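Local coordinates for protein AvrRxo1-ORF1 (Xanthomonas oryzae pv. oryzicola, PDB 4Z8T) that is a type III effector of a plant pathogen that carries a polynucleotide kinase domain, probably acts as a kinase, and pairs with the chaperone-like partner AvrRxo1-ORF2, at residues Leu67-Gly72 / Val180-Ile185; Val106-Leu111 / Ser128-Leu133; Leu237-Leu242 / Ser256-Glu261; Ala285-Asp290 / Lys320-Ala325; Glu292-Leu297 / Ala313-Ser318. All coordinates share one frame; numbering follows the deposited sequence.

Contact 1. Residues Leu67-Gly72 / Val180-Ile185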
# COMPACT_ATOMS: atom_id res chain seq x y z
N LEU A 67 -32.73 3.99 14.68
CA LEU A 67 -31.53 4.74 15.02
C LEU A 67 -30.73 4.85 13.73
O LEU A 67 -30.20 3.85 13.24
CB LEU A 67 -30.72 3.98 16.10
CG LEU A 67 -29.51 4.64 16.78
CD1 LEU A 67 -29.14 3.87 18.06
CD2 LEU A 67 -28.32 4.69 15.87
N PHE A 68 -30.67 6.05 13.16
CA PHE A 68 -29.85 6.26 11.97
C PHE A 68 -28.44 6.58 12.44
O PHE A 68 -28.23 7.57 13.15
CB PHE A 68 -30.37 7.46 11.16
CG PHE A 68 -31.67 7.20 10.46
CD1 PHE A 68 -32.88 7.46 11.10
CD2 PHE A 68 -31.70 6.68 9.18
CE1 PHE A 68 -34.09 7.23 10.46
CE2 PHE A 68 -32.90 6.43 8.54
CZ PHE A 68 -34.10 6.70 9.19
N ALA A 69 -27.49 5.73 12.07
CA ALA A 69 -26.11 5.86 12.51
C ALA A 69 -25.27 6.23 11.30
O ALA A 69 -25.28 5.52 10.29
CB ALA A 69 -25.62 4.54 13.14
N LEU A 70 -24.57 7.35 11.37
CA LEU A 70 -23.67 7.76 10.30
C LEU A 70 -22.24 7.57 10.79
O LEU A 70 -21.69 8.42 11.51
CB LEU A 70 -23.91 9.22 9.92
CG LEU A 70 -25.39 9.55 9.72
CD1 LEU A 70 -25.61 11.05 9.46
CD2 LEU A 70 -25.92 8.72 8.57
N ARG A 71 -21.64 6.44 10.43
CA ARG A 71 -20.29 6.09 10.84
C ARG A 71 -19.28 6.64 9.85
O ARG A 71 -19.51 6.60 8.64
CB ARG A 71 -20.16 4.56 10.85
CG ARG A 71 -18.82 4.03 11.33
CD ARG A 71 -18.84 2.51 11.53
NE ARG A 71 -17.62 2.08 12.20
CZ ARG A 71 -16.51 1.68 11.59
NH1 ARG A 71 -16.45 1.64 10.26
NH2 ARG A 71 -15.45 1.34 12.31
N GLY A 72 -18.16 7.13 10.35
CA GLY A 72 -17.06 7.46 9.46
C GLY A 72 -16.18 8.53 10.03
O GLY A 72 -16.60 9.30 10.90
N VAL A 180 -31.52 -0.39 13.49
CA VAL A 180 -30.31 0.38 13.21
C VAL A 180 -30.14 0.50 11.70
O VAL A 180 -29.99 -0.50 11.01
CB VAL A 180 -29.05 -0.27 13.81
CG1 VAL A 180 -27.82 0.55 13.44
CG2 VAL A 180 -29.18 -0.36 15.31
N GLU A 181 -30.18 1.73 11.19
CA GLU A 181 -29.91 1.97 9.78
C GLU A 181 -28.55 2.64 9.74
O GLU A 181 -28.42 3.80 10.13
CB GLU A 181 -30.98 2.88 9.18
CG GLU A 181 -30.89 3.03 7.68
CD GLU A 181 -31.30 1.77 6.91
OE1 GLU A 181 -32.00 0.88 7.49
OE2 GLU A 181 -30.94 1.68 5.71
N LEU A 182 -27.54 1.91 9.30
CA LEU A 182 -26.17 2.40 9.40
C LEU A 182 -25.59 2.66 8.03
O LEU A 182 -25.56 1.77 7.17
CB LEU A 182 -25.31 1.40 10.18
CG LEU A 182 -23.96 1.98 10.65
CD1 LEU A 182 -23.56 1.35 11.97
CD2 LEU A 182 -22.85 1.80 9.62
N CYS A 183 -25.11 3.89 7.83
CA CYS A 183 -24.33 4.22 6.65
C CYS A 183 -22.93 4.48 7.14
O CYS A 183 -22.73 5.23 8.09
CB CYS A 183 -24.86 5.48 5.96
SG CYS A 183 -26.24 5.14 4.85
N ASP A 184 -21.97 3.84 6.49
CA ASP A 184 -20.56 3.90 6.88
C ASP A 184 -19.85 4.53 5.69
O ASP A 184 -19.97 4.05 4.56
CB ASP A 184 -20.10 2.46 7.12
CG ASP A 184 -18.73 2.37 7.75
OD1 ASP A 184 -18.12 3.41 8.06
OD2 ASP A 184 -18.26 1.22 7.92
N ILE A 185 -19.14 5.63 5.94
CA ILE A 185 -18.61 6.46 4.86
C ILE A 185 -17.10 6.57 5.01
O ILE A 185 -16.60 6.97 6.06
CB ILE A 185 -19.23 7.88 4.92
CG1 ILE A 185 -20.77 7.81 4.76
CG2 ILE A 185 -18.64 8.74 3.81
CD1 ILE A 185 -21.55 8.03 6.05

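Contact 2. Residues Val106-Leu111 / Ser128-Leu133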
# COMPACT_ATOMS: atom_id res chain seq x y z
N VAL A 106 -22.58 19.85 17.83
CA VAL A 106 -23.71 20.75 17.59
C VAL A 106 -23.87 21.80 18.69
O VAL A 106 -24.54 22.82 18.47
CB VAL A 106 -25.08 20.02 17.43
CG1 VAL A 106 -25.03 18.99 16.30
CG2 VAL A 106 -25.52 19.40 18.74
N PHE A 107 -23.27 21.56 19.85
CA PHE A 107 -23.39 22.51 20.98
C PHE A 107 -22.23 23.47 21.05
O PHE A 107 -22.28 24.44 21.82
CB PHE A 107 -23.49 21.77 22.32
CG PHE A 107 -24.73 20.93 22.46
CD1 PHE A 107 -25.97 21.53 22.64
CD2 PHE A 107 -24.66 19.54 22.41
CE1 PHE A 107 -27.12 20.78 22.77
CE2 PHE A 107 -25.81 18.77 22.54
CZ PHE A 107 -27.05 19.39 22.73
N LYS A 108 -21.19 23.21 20.27
CA LYS A 108 -19.91 23.91 20.45
C LYS A 108 -19.96 25.39 20.13
O LYS A 108 -19.39 26.19 20.87
CB LYS A 108 -18.80 23.24 19.64
CG LYS A 108 -18.26 21.98 20.31
CD LYS A 108 -17.01 21.48 19.60
CE LYS A 108 -16.33 20.40 20.40
NZ LYS A 108 -17.21 19.20 20.47
N SER A 109 -20.63 25.77 19.04
CA SER A 109 -20.69 27.17 18.67
C SER A 109 -21.41 27.97 19.76
O SER A 109 -20.92 29.03 20.18
CB SER A 109 -21.42 27.33 17.33
OG SER A 109 -21.51 28.70 16.99
N SER A 110 -22.54 27.46 20.23
CA SER A 110 -23.30 28.15 21.27
C SER A 110 -22.49 28.26 22.55
O SER A 110 -22.51 29.31 23.21
CB SER A 110 -24.63 27.45 21.54
OG SER A 110 -25.54 27.65 20.46
N LEU A 111 -21.82 27.19 22.94
CA LEU A 111 -21.04 27.23 24.18
C LEU A 111 -19.85 28.17 24.02
O LEU A 111 -19.46 28.86 24.97
CB LEU A 111 -20.55 25.84 24.55
CG LEU A 111 -21.66 24.86 24.93
CD1 LEU A 111 -21.08 23.48 25.15
CD2 LEU A 111 -22.38 25.35 26.20
N SER A 128 -15.43 19.25 26.43
CA SER A 128 -15.94 18.44 27.55
C SER A 128 -17.38 18.81 27.87
O SER A 128 -18.24 17.95 28.02
CB SER A 128 -15.07 18.62 28.79
OG SER A 128 -13.80 18.02 28.59
N GLU A 129 -17.63 20.11 27.98
CA GLU A 129 -18.99 20.57 28.22
C GLU A 129 -19.97 20.13 27.12
O GLU A 129 -21.10 19.74 27.40
CB GLU A 129 -18.99 22.09 28.38
CG GLU A 129 -20.32 22.66 28.84
CD GLU A 129 -20.27 24.17 28.95
OE1 GLU A 129 -19.37 24.79 28.32
OE2 GLU A 129 -21.13 24.75 29.65
N SER A 130 -19.53 20.19 25.87
CA SER A 130 -20.42 19.84 24.76
C SER A 130 -20.70 18.34 24.79
O SER A 130 -21.80 17.91 24.43
CB SER A 130 -19.83 20.27 23.41
OG SER A 130 -18.81 19.38 22.98
N SER A 131 -19.72 17.57 25.24
CA SER A 131 -19.87 16.11 25.32
C SER A 131 -20.87 15.78 26.43
O SER A 131 -21.74 14.93 26.26
CB SER A 131 -18.52 15.44 25.56
OG SER A 131 -18.66 14.03 25.60
N PHE A 132 -20.75 16.48 27.55
CA PHE A 132 -21.71 16.35 28.64
C PHE A 132 -23.13 16.66 28.17
O PHE A 132 -24.07 15.92 28.48
CB PHE A 132 -21.30 17.26 29.80
CG PHE A 132 -22.44 17.68 30.66
CD1 PHE A 132 -22.94 16.84 31.64
CD2 PHE A 132 -23.00 18.94 30.52
CE1 PHE A 132 -23.99 17.24 32.44
CE2 PHE A 132 -24.05 19.34 31.32
CZ PHE A 132 -24.55 18.49 32.29
N LEU A 133 -23.30 17.73 27.41
CA LEU A 133 -24.62 18.06 26.89
C LEU A 133 -25.13 17.00 25.91
O LEU A 133 -26.31 16.68 25.92
CB LEU A 133 -24.63 19.43 26.22
CG LEU A 133 -24.52 20.63 27.17
CD1 LEU A 133 -24.72 21.92 26.40
CD2 LEU A 133 -25.54 20.52 28.31

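Contact 3. Residues Leu237-Leu242 / Ser256-Glu261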
# COMPACT_ATOMS: atom_id res chain seq x y z
N LEU A 237 -31.37 -6.71 12.87
CA LEU A 237 -30.74 -5.55 13.47
C LEU A 237 -31.10 -4.28 12.69
O LEU A 237 -31.35 -3.22 13.28
CB LEU A 237 -29.22 -5.71 13.49
CG LEU A 237 -28.39 -4.54 14.02
CD1 LEU A 237 -28.79 -4.22 15.46
CD2 LEU A 237 -26.91 -4.89 13.94
N GLY A 238 -31.13 -4.42 11.37
CA GLY A 238 -31.36 -3.29 10.49
C GLY A 238 -30.57 -3.46 9.21
O GLY A 238 -30.35 -4.58 8.75
N ASN A 239 -30.12 -2.36 8.63
CA ASN A 239 -29.39 -2.45 7.37
C ASN A 239 -28.08 -1.69 7.45
O ASN A 239 -27.95 -0.76 8.24
CB ASN A 239 -30.24 -1.91 6.22
CG ASN A 239 -31.52 -2.71 6.04
OD1 ASN A 239 -31.47 -3.93 5.83
ND2 ASN A 239 -32.66 -2.05 6.17
N TYR A 240 -27.13 -2.11 6.62
CA TYR A 240 -25.78 -1.54 6.59
C TYR A 240 -25.38 -1.23 5.14
O TYR A 240 -25.54 -2.07 4.25
CB TYR A 240 -24.77 -2.54 7.18
CG TYR A 240 -23.33 -2.10 7.03
CD1 TYR A 240 -22.62 -2.39 5.86
CD2 TYR A 240 -22.69 -1.39 8.03
CE1 TYR A 240 -21.32 -1.98 5.70
CE2 TYR A 240 -21.36 -0.97 7.87
CZ TYR A 240 -20.69 -1.27 6.70
OH TYR A 240 -19.38 -0.88 6.54
N ARG A 241 -24.84 -0.04 4.91
CA ARG A 241 -24.25 0.28 3.60
C ARG A 241 -22.92 0.96 3.83
O ARG A 241 -22.80 1.82 4.71
CB ARG A 241 -25.16 1.23 2.81
CG ARG A 241 -26.38 0.54 2.22
CD ARG A 241 -27.29 1.57 1.54
NE ARG A 241 -28.00 2.37 2.55
CZ ARG A 241 -28.50 3.58 2.31
NH1 ARG A 241 -28.37 4.12 1.11
NH2 ARG A 241 -29.11 4.24 3.28
N LEU A 242 -21.94 0.58 3.02
CA LEU A 242 -20.60 1.15 3.10
C LEU A 242 -20.31 1.88 1.81
O LEU A 242 -20.41 1.30 0.74
CB LEU A 242 -19.56 0.04 3.23
CG LEU A 242 -18.08 0.45 3.06
CD1 LEU A 242 -17.64 1.49 4.11
CD2 LEU A 242 -17.24 -0.82 3.19
N SER A 256 -22.64 -4.07 1.40
CA SER A 256 -23.93 -3.79 2.00
C SER A 256 -24.56 -5.01 2.65
O SER A 256 -24.33 -6.14 2.23
CB SER A 256 -24.91 -3.22 0.95
OG SER A 256 -25.14 -4.15 -0.11
N VAL A 257 -25.36 -4.77 3.68
CA VAL A 257 -26.19 -5.84 4.22
C VAL A 257 -27.59 -5.26 4.31
O VAL A 257 -27.86 -4.43 5.17
CB VAL A 257 -25.72 -6.31 5.60
CG1 VAL A 257 -26.49 -7.58 6.00
CG2 VAL A 257 -24.21 -6.58 5.63
N ILE A 258 -28.45 -5.71 3.40
CA ILE A 258 -29.78 -5.14 3.24
C ILE A 258 -30.81 -6.27 3.19
O ILE A 258 -30.75 -7.13 2.31
CB ILE A 258 -29.85 -4.32 1.94
CG1 ILE A 258 -28.90 -3.13 2.01
CG2 ILE A 258 -31.28 -3.78 1.70
CD1 ILE A 258 -28.75 -2.41 0.68
N GLY A 259 -31.75 -6.25 4.13
CA GLY A 259 -32.73 -7.32 4.25
C GLY A 259 -32.02 -8.63 4.52
O GLY A 259 -32.48 -9.69 4.10
N GLY A 260 -30.89 -8.54 5.21
CA GLY A 260 -30.12 -9.71 5.58
C GLY A 260 -29.17 -10.20 4.50
O GLY A 260 -28.38 -11.12 4.73
N GLU A 261 -29.25 -9.60 3.32
CA GLU A 261 -28.44 -10.07 2.20
C GLU A 261 -27.13 -9.29 2.14
O GLU A 261 -27.14 -8.06 2.07
CB GLU A 261 -29.23 -9.91 0.90
CG GLU A 261 -28.52 -10.44 -0.33
CD GLU A 261 -29.48 -11.08 -1.33
OE1 GLU A 261 -30.51 -11.66 -0.92
OE2 GLU A 261 -29.20 -10.99 -2.55
O HOH W 1 -29.89 -6.33 6.65

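Contact 4. Residues Ala285-Asp290 / Lys320-Ala325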
# COMPACT_ATOMS: atom_id res chain seq x y z
N ALA A 285 2.15 12.70 8.24
CA ALA A 285 2.14 13.89 9.08
C ALA A 285 3.22 14.89 8.65
O ALA A 285 3.03 16.10 8.76
CB ALA A 285 2.32 13.52 10.53
N ASP A 286 4.34 14.36 8.16
CA ASP A 286 5.49 15.20 7.81
C ASP A 286 5.52 15.63 6.34
O ASP A 286 6.35 16.45 5.95
CB ASP A 286 6.80 14.50 8.18
CG ASP A 286 6.94 14.26 9.67
OD1 ASP A 286 6.49 15.12 10.46
OD2 ASP A 286 7.50 13.21 10.06
N LYS A 287 4.62 15.08 5.53
CA LYS A 287 4.52 15.45 4.12
C LYS A 287 4.23 16.94 3.95
O LYS A 287 3.30 17.48 4.56
CB LYS A 287 3.43 14.62 3.43
CG LYS A 287 3.23 14.94 1.97
CD LYS A 287 4.50 14.66 1.18
CE LYS A 287 4.36 15.05 -0.28
NZ LYS A 287 4.23 16.53 -0.47
N VAL A 288 5.02 17.62 3.12
CA VAL A 288 4.86 19.06 2.94
C VAL A 288 3.87 19.40 1.84
O VAL A 288 3.92 18.85 0.74
CB VAL A 288 6.23 19.74 2.66
CG1 VAL A 288 6.02 21.18 2.20
CG2 VAL A 288 7.08 19.70 3.91
N ILE A 289 2.96 20.32 2.15
CA ILE A 289 2.04 20.82 1.15
C ILE A 289 2.79 21.73 0.19
O ILE A 289 3.05 22.90 0.50
CB ILE A 289 0.89 21.60 1.80
CG1 ILE A 289 0.12 20.68 2.76
CG2 ILE A 289 -0.05 22.18 0.76
CD1 ILE A 289 -0.87 21.44 3.64
N ASP A 290 3.16 21.18 -0.97
CA ASP A 290 3.87 21.96 -2.00
C ASP A 290 3.04 22.08 -3.28
O ASP A 290 1.92 21.56 -3.34
CB ASP A 290 5.26 21.37 -2.30
CG ASP A 290 5.23 19.91 -2.75
OD1 ASP A 290 4.15 19.37 -3.06
OD2 ASP A 290 6.31 19.29 -2.82
N LYS A 320 3.98 24.09 4.58
CA LYS A 320 3.83 23.44 5.88
C LYS A 320 3.52 21.95 5.70
O LYS A 320 2.97 21.54 4.68
CB LYS A 320 2.72 24.12 6.69
CG LYS A 320 3.03 25.58 7.05
CD LYS A 320 2.01 26.14 8.05
CE LYS A 320 2.44 27.50 8.61
NZ LYS A 320 2.58 28.54 7.54
N SER A 321 3.90 21.15 6.70
CA SER A 321 3.55 19.72 6.70
C SER A 321 2.07 19.60 6.97
O SER A 321 1.46 20.53 7.49
CB SER A 321 4.32 18.97 7.78
OG SER A 321 3.93 19.38 9.08
N TRP A 322 1.48 18.45 6.64
CA TRP A 322 0.07 18.23 7.00
C TRP A 322 -0.15 18.47 8.49
O TRP A 322 -1.14 19.07 8.89
CB TRP A 322 -0.36 16.79 6.68
CG TRP A 322 -0.70 16.49 5.26
CD1 TRP A 322 -0.11 15.54 4.46
CD2 TRP A 322 -1.74 17.08 4.47
NE1 TRP A 322 -0.71 15.52 3.23
CE2 TRP A 322 -1.72 16.45 3.20
CE3 TRP A 322 -2.70 18.07 4.71
CZ2 TRP A 322 -2.60 16.79 2.18
CZ3 TRP A 322 -3.57 18.41 3.69
CH2 TRP A 322 -3.52 17.77 2.45
N SER A 323 0.77 17.99 9.33
CA SER A 323 0.62 18.14 10.77
C SER A 323 0.64 19.60 11.19
O SER A 323 -0.22 20.06 11.92
CB SER A 323 1.72 17.37 11.50
OG SER A 323 1.56 17.49 12.90
N ALA A 324 1.62 20.35 10.69
CA ALA A 324 1.71 21.77 10.99
C ALA A 324 0.51 22.56 10.47
O ALA A 324 -0.00 23.48 11.14
CB ALA A 324 3.00 22.34 10.44
N ALA A 325 0.06 22.21 9.27
CA ALA A 325 -1.09 22.86 8.64
C ALA A 325 -2.37 22.66 9.46
O ALA A 325 -3.06 23.61 9.78
CB ALA A 325 -1.28 22.33 7.23
O HOH W 2 5.86 18.49 10.69

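Contact 5. Residues Glu292-Leu297 / Ala313-Ser318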
# COMPACT_ATOMS: atom_id res chain seq x y z
N GLU A 292 3.36 20.60 -6.03
CA GLU A 292 3.11 19.28 -6.59
C GLU A 292 1.91 18.62 -5.92
O GLU A 292 1.01 18.13 -6.60
CB GLU A 292 4.35 18.40 -6.46
CG GLU A 292 4.12 16.93 -6.79
CD GLU A 292 3.23 16.71 -8.00
OE1 GLU A 292 3.42 17.39 -9.04
OE2 GLU A 292 2.32 15.85 -7.90
N LEU A 293 1.91 18.63 -4.59
CA LEU A 293 0.81 18.03 -3.82
C LEU A 293 -0.52 18.68 -4.19
O LEU A 293 -1.51 17.98 -4.42
CB LEU A 293 1.08 18.14 -2.31
CG LEU A 293 0.06 17.55 -1.32
CD1 LEU A 293 0.76 17.04 -0.07
CD2 LEU A 293 -1.01 18.56 -0.92
N ILE A 294 -0.55 20.01 -4.25
CA ILE A 294 -1.78 20.70 -4.61
C ILE A 294 -2.21 20.32 -6.02
O ILE A 294 -3.37 20.00 -6.25
CB ILE A 294 -1.64 22.23 -4.46
CG1 ILE A 294 -1.31 22.57 -2.99
CG2 ILE A 294 -2.92 22.92 -4.87
CD1 ILE A 294 -0.96 24.03 -2.75
N ASP A 295 -1.27 20.31 -6.96
CA ASP A 295 -1.56 19.85 -8.32
C ASP A 295 -2.01 18.40 -8.35
O ASP A 295 -2.90 18.04 -9.12
CB ASP A 295 -0.33 20.01 -9.22
CG ASP A 295 0.01 21.46 -9.49
OD1 ASP A 295 -0.82 22.35 -9.18
OD2 ASP A 295 1.11 21.71 -10.03
N ARG A 296 -1.39 17.56 -7.52
CA ARG A 296 -1.74 16.14 -7.47
C ARG A 296 -3.19 15.95 -7.03
O ARG A 296 -3.92 15.17 -7.64
CB ARG A 296 -0.81 15.36 -6.55
CG ARG A 296 -1.22 13.90 -6.36
CD ARG A 296 -0.16 13.08 -5.64
NE ARG A 296 0.20 13.63 -4.34
CZ ARG A 296 -0.47 13.39 -3.21
NH1 ARG A 296 -1.55 12.62 -3.22
NH2 ARG A 296 -0.06 13.93 -2.07
N LEU A 297 -3.60 16.67 -5.99
CA LEU A 297 -4.99 16.60 -5.53
C LEU A 297 -5.96 17.24 -6.51
O LEU A 297 -7.06 16.73 -6.73
CB LEU A 297 -5.13 17.23 -4.14
CG LEU A 297 -4.41 16.47 -3.03
CD1 LEU A 297 -4.58 17.16 -1.69
CD2 LEU A 297 -4.91 15.05 -2.95
N ALA A 313 -7.75 26.36 0.17
CA ALA A 313 -7.47 25.88 1.52
C ALA A 313 -6.02 25.42 1.66
O ALA A 313 -5.39 25.67 2.69
CB ALA A 313 -8.42 24.77 1.88
N LEU A 314 -5.51 24.73 0.65
CA LEU A 314 -4.15 24.20 0.67
C LEU A 314 -3.12 25.31 0.54
O LEU A 314 -2.10 25.30 1.22
CB LEU A 314 -3.95 23.17 -0.43
CG LEU A 314 -4.70 21.84 -0.26
CD1 LEU A 314 -4.62 20.99 -1.51
CD2 LEU A 314 -4.10 21.10 0.92
N GLU A 315 -3.38 26.27 -0.34
CA GLU A 315 -2.41 27.34 -0.60
C GLU A 315 -2.14 28.17 0.66
O GLU A 315 -1.02 28.65 0.87
CB GLU A 315 -2.87 28.25 -1.75
CG GLU A 315 -2.92 27.58 -3.12
CD GLU A 315 -1.54 27.41 -3.77
OE1 GLU A 315 -0.53 27.83 -3.16
OE2 GLU A 315 -1.48 26.86 -4.89
N LYS A 316 -3.16 28.29 1.52
CA LYS A 316 -3.02 29.01 2.78
C LYS A 316 -1.94 28.40 3.67
O LYS A 316 -1.34 29.10 4.49
CB LYS A 316 -4.37 29.09 3.50
CG LYS A 316 -5.42 29.87 2.71
CD LYS A 316 -6.78 29.99 3.40
CE LYS A 316 -7.76 30.76 2.50
NZ LYS A 316 -9.17 30.78 3.01
N TYR A 317 -1.68 27.11 3.47
CA TYR A 317 -0.70 26.39 4.26
C TYR A 317 0.43 25.83 3.41
O TYR A 317 1.10 24.87 3.79
CB TYR A 317 -1.40 25.29 5.08
CG TYR A 317 -2.42 25.88 6.03
CD1 TYR A 317 -2.01 26.43 7.24
CD2 TYR A 317 -3.76 25.92 5.71
CE1 TYR A 317 -2.92 26.99 8.11
CE2 TYR A 317 -4.69 26.48 6.57
CZ TYR A 317 -4.25 27.01 7.77
OH TYR A 317 -5.16 27.58 8.64
N SER A 318 0.67 26.46 2.26
CA SER A 318 1.76 26.04 1.38
C SER A 318 3.10 26.09 2.14
O SER A 318 3.36 27.04 2.88
CB SER A 318 1.82 26.95 0.15
OG SER A 318 2.46 26.30 -0.93

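Contact 1. Residues Leu67-Gly72 / Val180-Ile185
R71 and D184 meet at the C-terminal ends of two parallel neighbouring strands, where R71 NH1 gives a salt bridge of 3.0 Å to D184 OD2, on the syn side of the carboxylate, and a weak second bond to OD1. With CG anti to the backbone N (chi1 -177°) and the chain extended as far as NE, the arginine runs alongside the aspartate; its guanidinium plane stands 80° from that of the carboxylate, so the two do not form a flat bidentate pair. Lower down, A69 CB touches L182 CG at 3.9 Å on the same face, its small methyl lying beside the branched leucine. On the other face the F68 ring lies obliquely by E181, CD2 being 3.9 Å from E181 CB. The backbones carry five N-H...O=C bonds, from E181 N to L67 O (2.9 Å) up to I185 N to R71 O (2.9 Å). These are central strands of the parallel part of a P-loop kinase sheet, and G72 opens what is probably the Walker A loop, whose K78 NZ bonds to the carbonyls of L70 and G72. Glycine suits that place because its backbone angles would jam a side chain against the preceding carbonyl. Further out, R71 is held by the carbonyls of L160, S161 and V220, while D184 OD2 also takes Y240 OH and a salt bridge from R224. Helix 224-233 packs on R71 and L182 through V227, and Y169 and L172 of helix 163-176 cover L67.

Contact 2. Residues Val106-Leu111 / Ser128-Leu133
F107 and S130 bring the two backbones closest, their CA atoms 5.5 Å apart, where the start of helix 108-113 comes up against helix 123-141; L111 N bonds back to F107 O. The F107 ring receives L133 on one face: L133 CB stands 3.9 Å from the ring centroid and 14° off the normal, a CH-pi contact, while V106 CG2 lies over the opposite face. Phenylalanine suits this place because a flat ring can be sandwiched between two aliphatic groups. L111 sends its two methyls to different partners. CD1 reaches the backbone at S130 N (3.7 Å) and, more loosely, L133 CD1, whereas CD2 sits against the carboxylate carbon of E129, CD, at 3.7 Å. The E129 chain is extended beyond CG and passes the leucine to polar partners farther on, OE1 at T6 and OE2 at R36 and H40, so its buried charge is answered. At the other margin K108 NZ donates to S130 OG over 3.0 Å. The lysine chain runs extended until its last torsion (chi4 65°), which turns the ammonium in to the serine, and D105 supplies its salt bridge. H127 joins the same cluster, its ND1 meeting K108 NZ and its carbonyl meeting S130 OG; a small hydroxyl serves well between such close helices. Helix 34-60 lies across both segments, with L43 on F107 and L111 and H40 on L133, so that helices 34-60, 108-113 and 123-141 pack on one another.

Contact 3. Residues Leu237-Leu242 / Ser256-Glu261
Y240 and V257 form the firm part of this contact, an antiparallel hydrogen-bonded pair in which Y240 N donates to V257 O at 2.8 Å and V257 N returns a bond to Y240 O at 2.8 Å. Their CB atoms lie 4.2 Å apart on the buried face, and V227 and I228 of helix 224-233 pack against the tyrosine. With CG anti to the backbone N (chi1 173°), the ring turns its edge toward V257 N and S256 CA of strand 251-258, and its hydroxyl reaches D184 on the other neighbouring strand, 179-185. A tyrosine therefore pays twice here, as hydrophobic bulk along its length and as a polar end beside the buried carboxylate. The strands belong to a beta hairpin, 238-245 with 251-258, whose first strand continues the parallel kinase sheet beside 179-185 and whose second runs antiparallel to it; beyond I258 the chain reverses in a type I' turn to E261. G259 and G260 occupy its positive-phi positions, which glycine adopts readily. Toward the open end of the hairpin the packing is looser and more solvent-exposed, though one straight bond holds it. There N239 OD1 accepts from G259 N at 2.9 Å with an angle of 167° at the hydrogen, tying the turn to the first strand, while its ND2 goes to E181. A water bridges G238 and G260, giving to G238 O and accepting from G260 N, each at 2.8 Å. On this exposed side I258 CD1 only grazes R241 CG at 4.1 Å; the arginine bends at chi3 and carries its guanidinium on to the carbonyl of K85, with a long, weak ion pair to E181.

Contact 4. Residues Ala285-Asp290 / Lys320-Ala325
I289 turns CG1 anti to its carbonyl carbon (chi1 -60°) and stays extended to CD1, which places that methyl 3.7 Å from A325 CB and against W322. The indole offers one face to I289 CG1, which lies over its rim, while I289 CD1 meets CE3 at 4.0 Å. On the pyrrole side K287 runs beside the tryptophan, its CB 3.8 Å from W322 CD1, so the start of the lysine chain lies alongside the CD1/NE1 side of the ring as its amine turns back to V288 O. A broad flat side chain suits a position that must pack against both an isoleucine and a lysine stem; L193 and L197 of helix 189-198 also touch it. Three backbone bonds join the loop to the start of helix 322-331. I289 N gives to K320 O (2.8 Å, 170° at the hydrogen), W322 N gives to K287 O at 2.9 Å, and S323 N meets A285 O at 3.0 Å in the carbonyl plane, on a lone pair. S321 is the N-cap: its OG accepts from A324 N at 3.0 Å, the compact hydroxyl serving the first turn, and a water also sits on it. Amides of W322 and S323, which a helix start cannot pair within its own turns, are thus taken up by carbonyls of loop 285-290, which supplies the acceptors for two first-turn amides, probably favoured by the positive end of the helix dipole.

Contact 5. Residues Glu292-Leu297 / Ala313-Ser318
L314 is the main bump of this contact, projecting from helix 304-315 into a hollow on helix 291-298 lined by I294, L297 and, at its margin, L293. I294 slides past it in the opposite direction, CG1 lying 3.7 Å from L314 CB, so that the two branched chains lie alongside each other. One turn farther along the helix from L293, L297 crosses L314 at about a right angle and its CD1 meets L314 CD1 at 3.8 Å; L293 CD2 makes a looser touch on L314 CD1 at 4.4 Å. Leucine and isoleucine suit the place because their branched aliphatic chains offer methyls that interlock without needing polar partners. On the outer side the tip of I294 rests on E315: CD1 is 3.6 Å from E315 CD. The glutamate bends at chi2 (-77°), which brings its carboxylate against the isoleucine methyl at the solvent margin. A type I turn runs from E315 to S318. W322 packs on L293 and L314 from helix 322-331, and E292, D295 and R296 face the second subunit. Cohesion between these two segments thus comes from dispersion and the burial of methyl groups, with the E315 carboxylate lying against the I294 methyl at the exposed rim.

After three N-terminal helices comes strand 66-71, and contact 1 closes a long loop when strand 179-185 returns beside it. Contact 2 lies within that loop, a short closure between helices about 22 Å from contact 1, centre to centre. Contact 3 follows in series and folds the next two strands into a hairpin; it touches contact 1 directly, since strands 179-185 and 238-245 are sheet neighbours. Beyond the sheet the chain enters a C-terminal run of helices, where contact 4 closes around contact 5: helices 291-298 and 304-315 pair first, then the start of helix 322-331 returns to the loop before them. W322 and L314 join these two contacts, whereas contact 1 stays about 17 Å from either between nearest atoms.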